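Local coordinates for protein multisubunit Na+/H+ antiporter, A subunit (Anoxybacillus flavithermus, PDB 6Z16) that probably exchanges sodium ions for protons across the cell membrane as the A subunit of a multisubunit Mrp-type antiporter, at residues I412-P424 against T463-F475. Sequence-based numbering, arbitrary orientation.
Sequences IALIGSLSMAGLP and TFLYSALLVSRTF
At the edge of the Phe464 ring, near its plane, sits Leu423 CD1, 4.1 Å from CE1, while Ala421 CB approaches CD1 obliquely and Ala468 CB of the ring's own helix covers one face toward the rim. The ring of Tyr466 rests one face on the carbonyl oxygen of Thr463, over its centre, and Met420 CE comes in obliquely to CE2, the two side chains crossing at about a right angle. Phe475, one face covered toward the rim by Thr474 CG2, receives Ala413 CB obliquely, 3.7 Å from CE2, a single methyl that lets the ring come up against the helix; outside the pair, Phe410 meets it edge-to-face.

Segments 412-421 and 463-472, on helices 407-421 and 451-472, run antiparallel at 170°, their axes 9.3 Å apart at closest approach. Small Ser417, Ala421 and Ser467 let the backbones meet, while Met420 and Val471 fill the seam. The long methionine suits its place because a bend at chi3 (69°) turns its methyl onto Ser467 CB, 3.8 Å away, with Tyr466 and Leu470 CD2 also in touch. The Ser467 hydroxyl, lying between backbone N and carbonyl carbon (chi1 64°), bonds back to Phe464 O at 2.6 Å, tilted from the carbonyl plane, and can still pack against Ala421 CB. With an alanine at Ser467, Phe464 O would probably lose its second donor and Ala421 CB the oxygen it packs against. Ser417 likewise turns its OG back to its own helix, within bonding distance of Ala413 O and Leu414 O, and both its CB and its OG lie against Val471 CG2; beta-branched Val471 also sends CG1 toward Leu414 CD1.

Both serines thus spend their polarity within their own helices, and what joins these two predicted transmembrane helices is apolar packing by shape, suited to a buried, membrane-spanning bundle.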
loop_
_atom_site.group_PDB
_atom_site.type_symbol
_atom_site.label_atom_id
_atom_site.label_comp_id
_atom_site.label_asym_id
_atom_site.label_seq_id
_atom_site.Cartn_x
_atom_site.Cartn_y
_atom_site.Cartn_z
ATOM N N ILE A 412 74.051 -98.026 29.860
ATOM C CA ILE A 412 72.657 -97.597 29.731
ATOM C C ILE A 412 72.123 -97.891 28.331
ATOM O O ILE A 412 71.001 -98.395 28.172
ATOM C CB ILE A 412 72.527 -96.103 30.076
ATOM C CG1 ILE A 412 73.003 -95.838 31.500
ATOM C CG2 ILE A 412 71.085 -95.652 29.959
ATOM C CD1 ILE A 412 73.234 -94.379 31.790
ATOM N N ALA A 413 72.931 -97.615 27.302
ATOM C CA ALA A 413 72.521 -97.861 25.924
ATOM C C ALA A 413 72.378 -99.348 25.642
ATOM O O ALA A 413 71.463 -99.756 24.921
ATOM C CB ALA A 413 73.525 -97.236 24.959
ATOM N N LEU A 414 73.264 -100.168 26.215
ATOM C CA LEU A 414 73.175 -101.609 26.023
ATOM C C LEU A 414 71.926 -102.175 26.682
ATOM O O LEU A 414 71.233 -103.001 26.078
ATOM C CB LEU A 414 74.435 -102.281 26.564
ATOM C CG LEU A 414 74.597 -103.783 26.340
ATOM C CD1 LEU A 414 74.677 -104.087 24.860
ATOM C CD2 LEU A 414 75.837 -104.284 27.051
ATOM N N ILE A 415 71.593 -101.703 27.891
ATOM C CA ILE A 415 70.368 -102.143 28.564
ATOM C C ILE A 415 69.130 -101.736 27.770
ATOM O O ILE A 415 68.225 -102.553 27.543
ATOM C CB ILE A 415 70.328 -101.598 30.003
ATOM C CG1 ILE A 415 71.393 -102.273 30.861
ATOM C CG2 ILE A 415 68.966 -101.790 30.630
ATOM C CD1 ILE A 415 71.564 -101.636 32.212
ATOM N N GLY A 416 69.097 -100.489 27.289
ATOM C CA GLY A 416 67.946 -100.026 26.526
ATOM C C GLY A 416 67.781 -100.726 25.190
ATOM O O GLY A 416 66.663 -101.063 24.793
ATOM N N SER A 417 68.889 -101.001 24.500
ATOM C CA SER A 417 68.806 -101.663 23.202
ATOM C C SER A 417 68.434 -103.134 23.338
ATOM O O SER A 417 67.666 -103.655 22.521
ATOM C CB SER A 417 70.128 -101.528 22.466
ATOM O OG SER A 417 71.125 -102.266 23.141
ATOM N N LEU A 418 68.968 -103.828 24.351
ATOM C CA LEU A 418 68.576 -105.222 24.531
ATOM C C LEU A 418 67.147 -105.332 25.045
ATOM O O LEU A 418 66.474 -106.333 24.781
ATOM C CB LEU A 418 69.537 -105.945 25.476
ATOM C CG LEU A 418 71.024 -106.066 25.104
ATOM C CD1 LEU A 418 71.791 -106.836 26.162
ATOM C CD2 LEU A 418 71.284 -106.622 23.723
ATOM N N SER A 419 66.657 -104.319 25.766
ATOM C CA SER A 419 65.246 -104.308 26.130
ATOM C C SER A 419 64.358 -103.991 24.937
ATOM O O SER A 419 63.215 -104.454 24.874
ATOM C CB SER A 419 65.001 -103.300 27.244
ATOM O OG SER A 419 63.619 -103.199 27.518
ATOM N N MET A 420 64.857 -103.192 23.996
ATOM C CA MET A 420 64.083 -102.873 22.805
ATOM C C MET A 420 64.038 -104.046 21.836
ATOM O O MET A 420 63.026 -104.246 21.156
ATOM C CB MET A 420 64.675 -101.625 22.144
ATOM C CG MET A 420 63.938 -101.104 20.932
ATOM S SD MET A 420 64.582 -99.505 20.411
ATOM C CE MET A 420 66.200 -99.952 19.801
ATOM N N ALA A 421 65.106 -104.847 21.782
ATOM C CA ALA A 421 65.150 -105.964 20.845
ATOM C C ALA A 421 64.214 -107.096 21.249
ATOM O O ALA A 421 63.703 -107.808 20.381
ATOM C CB ALA A 421 66.581 -106.487 20.716
ATOM N N GLY A 422 63.962 -107.270 22.543
ATOM C CA GLY A 422 63.098 -108.348 22.986
ATOM C C GLY A 422 63.844 -109.581 23.452
ATOM O O GLY A 422 63.551 -110.698 23.017
ATOM N N LEU A 423 64.807 -109.388 24.340
ATOM C CA LEU A 423 65.730 -110.416 24.783
ATOM C C LEU A 423 65.425 -110.848 26.223
ATOM O O LEU A 423 64.766 -110.105 26.960
ATOM C CB LEU A 423 67.160 -109.873 24.626
ATOM C CG LEU A 423 67.439 -109.750 23.122
ATOM C CD1 LEU A 423 68.781 -109.155 22.852
ATOM C CD2 LEU A 423 67.319 -111.089 22.411
ATOM N N PRO A 424 65.836 -112.061 26.635
ATOM C CA PRO A 424 65.359 -112.644 27.926
ATOM C C PRO A 424 65.660 -111.838 29.188
ATOM O O PRO A 424 64.720 -111.639 29.972
ATOM C CB PRO A 424 66.030 -114.027 27.959
ATOM C CG PRO A 424 66.163 -114.381 26.549
ATOM C CD PRO A 424 66.501 -113.110 25.829
ATOM N N THR A 463 63.481 -105.597 13.670
ATOM C CA THR A 463 63.688 -104.865 14.913
ATOM C C THR A 463 65.095 -105.082 15.428
ATOM O O THR A 463 65.885 -104.120 15.506
ATOM C CB THR A 463 62.661 -105.297 15.956
ATOM O OG1 THR A 463 61.342 -105.054 15.455
ATOM C CG2 THR A 463 62.849 -104.512 17.226
ATOM N N PHE A 464 65.474 -106.370 15.548
ATOM C CA PHE A 464 66.752 -106.753 16.137
ATOM C C PHE A 464 67.892 -106.140 15.361
ATOM O O PHE A 464 68.801 -105.553 15.969
ATOM C CB PHE A 464 66.887 -108.274 16.172
ATOM C CG PHE A 464 68.150 -108.754 16.828
ATOM C CD1 PHE A 464 68.262 -108.787 18.206
ATOM C CD2 PHE A 464 69.233 -109.163 16.064
ATOM C CE1 PHE A 464 69.426 -109.227 18.809
ATOM C CE2 PHE A 464 70.398 -109.598 16.659
ATOM C CZ PHE A 464 70.494 -109.631 18.033
ATOM N N LEU A 465 67.714 -106.066 14.028
ATOM C CA LEU A 465 68.772 -105.631 13.128
ATOM C C LEU A 465 69.226 -104.228 13.469
ATOM O O LEU A 465 70.384 -104.041 13.875
ATOM C CB LEU A 465 68.306 -105.708 11.677
ATOM C CG LEU A 465 69.363 -105.248 10.678
ATOM C CD1 LEU A 465 70.609 -106.101 10.788
ATOM C CD2 LEU A 465 68.810 -105.296 9.270
ATOM N N TYR A 466 68.277 -103.272 13.513
ATOM C CA TYR A 466 68.726 -101.895 13.700
ATOM C C TYR A 466 69.226 -101.694 15.112
ATOM O O TYR A 466 70.269 -101.051 15.298
ATOM C CB TYR A 466 67.646 -100.863 13.342
ATOM C CG TYR A 466 66.344 -100.878 14.120
ATOM C CD1 TYR A 466 65.213 -101.472 13.593
ATOM C CD2 TYR A 466 66.236 -100.270 15.366
ATOM C CE1 TYR A 466 64.018 -101.452 14.277
ATOM C CE2 TYR A 466 65.055 -100.287 16.068
ATOM C CZ TYR A 466 63.952 -100.880 15.519
ATOM O OH TYR A 466 62.769 -100.881 16.213
ATOM N N SER A 467 68.604 -102.402 16.068
ATOM C CA SER A 467 68.998 -102.261 17.459
ATOM C C SER A 467 70.402 -102.790 17.649
ATOM O O SER A 467 71.250 -102.088 18.220
ATOM C CB SER A 467 68.002 -102.979 18.364
ATOM O OG SER A 467 68.015 -104.367 18.113
ATOM N N ALA A 468 70.695 -103.935 17.014
ATOM C CA ALA A 468 72.040 -104.490 17.072
ATOM C C ALA A 468 73.010 -103.536 16.414
ATOM O O ALA A 468 73.980 -103.090 17.050
ATOM C CB ALA A 468 72.081 -105.858 16.397
ATOM N N LEU A 469 72.621 -103.053 15.221
ATOM C CA LEU A 469 73.450 -102.151 14.441
ATOM C C LEU A 469 73.703 -100.876 15.206
ATOM O O LEU A 469 74.846 -100.392 15.209
ATOM C CB LEU A 469 72.780 -101.866 13.094
ATOM C CG LEU A 469 73.535 -101.159 11.968
ATOM C CD1 LEU A 469 73.062 -101.722 10.647
ATOM C CD2 LEU A 469 73.313 -99.650 11.984
ATOM N N LEU A 470 72.692 -100.451 15.991
ATOM C CA LEU A 470 72.767 -99.254 16.818
ATOM C C LEU A 470 73.985 -99.324 17.716
ATOM O O LEU A 470 74.982 -98.628 17.473
ATOM C CB LEU A 470 71.488 -99.132 17.649
ATOM C CG LEU A 470 71.192 -97.834 18.383
ATOM C CD1 LEU A 470 70.917 -96.791 17.346
ATOM C CD2 LEU A 470 70.003 -97.986 19.313
ATOM N N VAL A 471 74.000 -100.333 18.596
ATOM C CA VAL A 471 75.105 -100.475 19.533
ATOM C C VAL A 471 76.370 -100.832 18.784
ATOM O O VAL A 471 77.430 -100.229 19.005
ATOM C CB VAL A 471 74.757 -101.515 20.610
ATOM C CG1 VAL A 471 75.952 -101.799 21.485
ATOM C CG2 VAL A 471 73.637 -100.995 21.453
ATOM N N SER A 472 76.233 -101.657 17.750
ATOM C CA SER A 472 77.437 -102.159 17.126
ATOM C C SER A 472 78.030 -101.158 16.162
ATOM O O SER A 472 79.104 -101.419 15.610
ATOM C CB SER A 472 77.168 -103.488 16.426
ATOM O OG SER A 472 78.340 -103.968 15.793
ATOM N N ARG A 473 77.378 -100.013 15.956
ATOM C CA ARG A 473 78.037 -98.951 15.219
ATOM C C ARG A 473 78.063 -97.657 16.017
ATOM O O ARG A 473 78.308 -96.590 15.442
ATOM C CB ARG A 473 77.392 -98.777 13.835
ATOM C CG ARG A 473 77.654 -100.001 12.943
ATOM C CD ARG A 473 77.055 -99.987 11.546
ATOM N NE ARG A 473 77.694 -99.039 10.643
ATOM C CZ ARG A 473 77.051 -98.052 10.033
ATOM N NH1 ARG A 473 77.707 -97.232 9.224
ATOM N NH2 ARG A 473 75.743 -97.914 10.204
ATOM N N THR A 474 77.857 -97.731 17.334
ATOM C CA THR A 474 77.983 -96.559 18.193
ATOM C C THR A 474 79.194 -96.625 19.109
ATOM O O THR A 474 79.892 -95.625 19.279
ATOM C CB THR A 474 76.716 -96.384 19.040
ATOM O OG1 THR A 474 75.574 -96.382 18.179
ATOM C CG2 THR A 474 76.735 -95.071 19.799
ATOM N N PHE A 475 79.481 -97.795 19.675
ATOM C CA PHE A 475 80.514 -97.931 20.686
ATOM C C PHE A 475 81.648 -98.869 20.303
ATOM O O PHE A 475 82.714 -98.793 20.919
ATOM C CB PHE A 475 79.898 -98.426 22.000
ATOM C CG PHE A 475 78.889 -97.489 22.584
ATOM C CD1 PHE A 475 79.297 -96.368 23.287
ATOM C CD2 PHE A 475 77.530 -97.732 22.437
ATOM C CE1 PHE A 475 78.371 -95.502 23.829
ATOM C CE2 PHE A 475 76.601 -96.869 22.980
ATOM C CZ PHE A 475 77.024 -95.754 23.676
#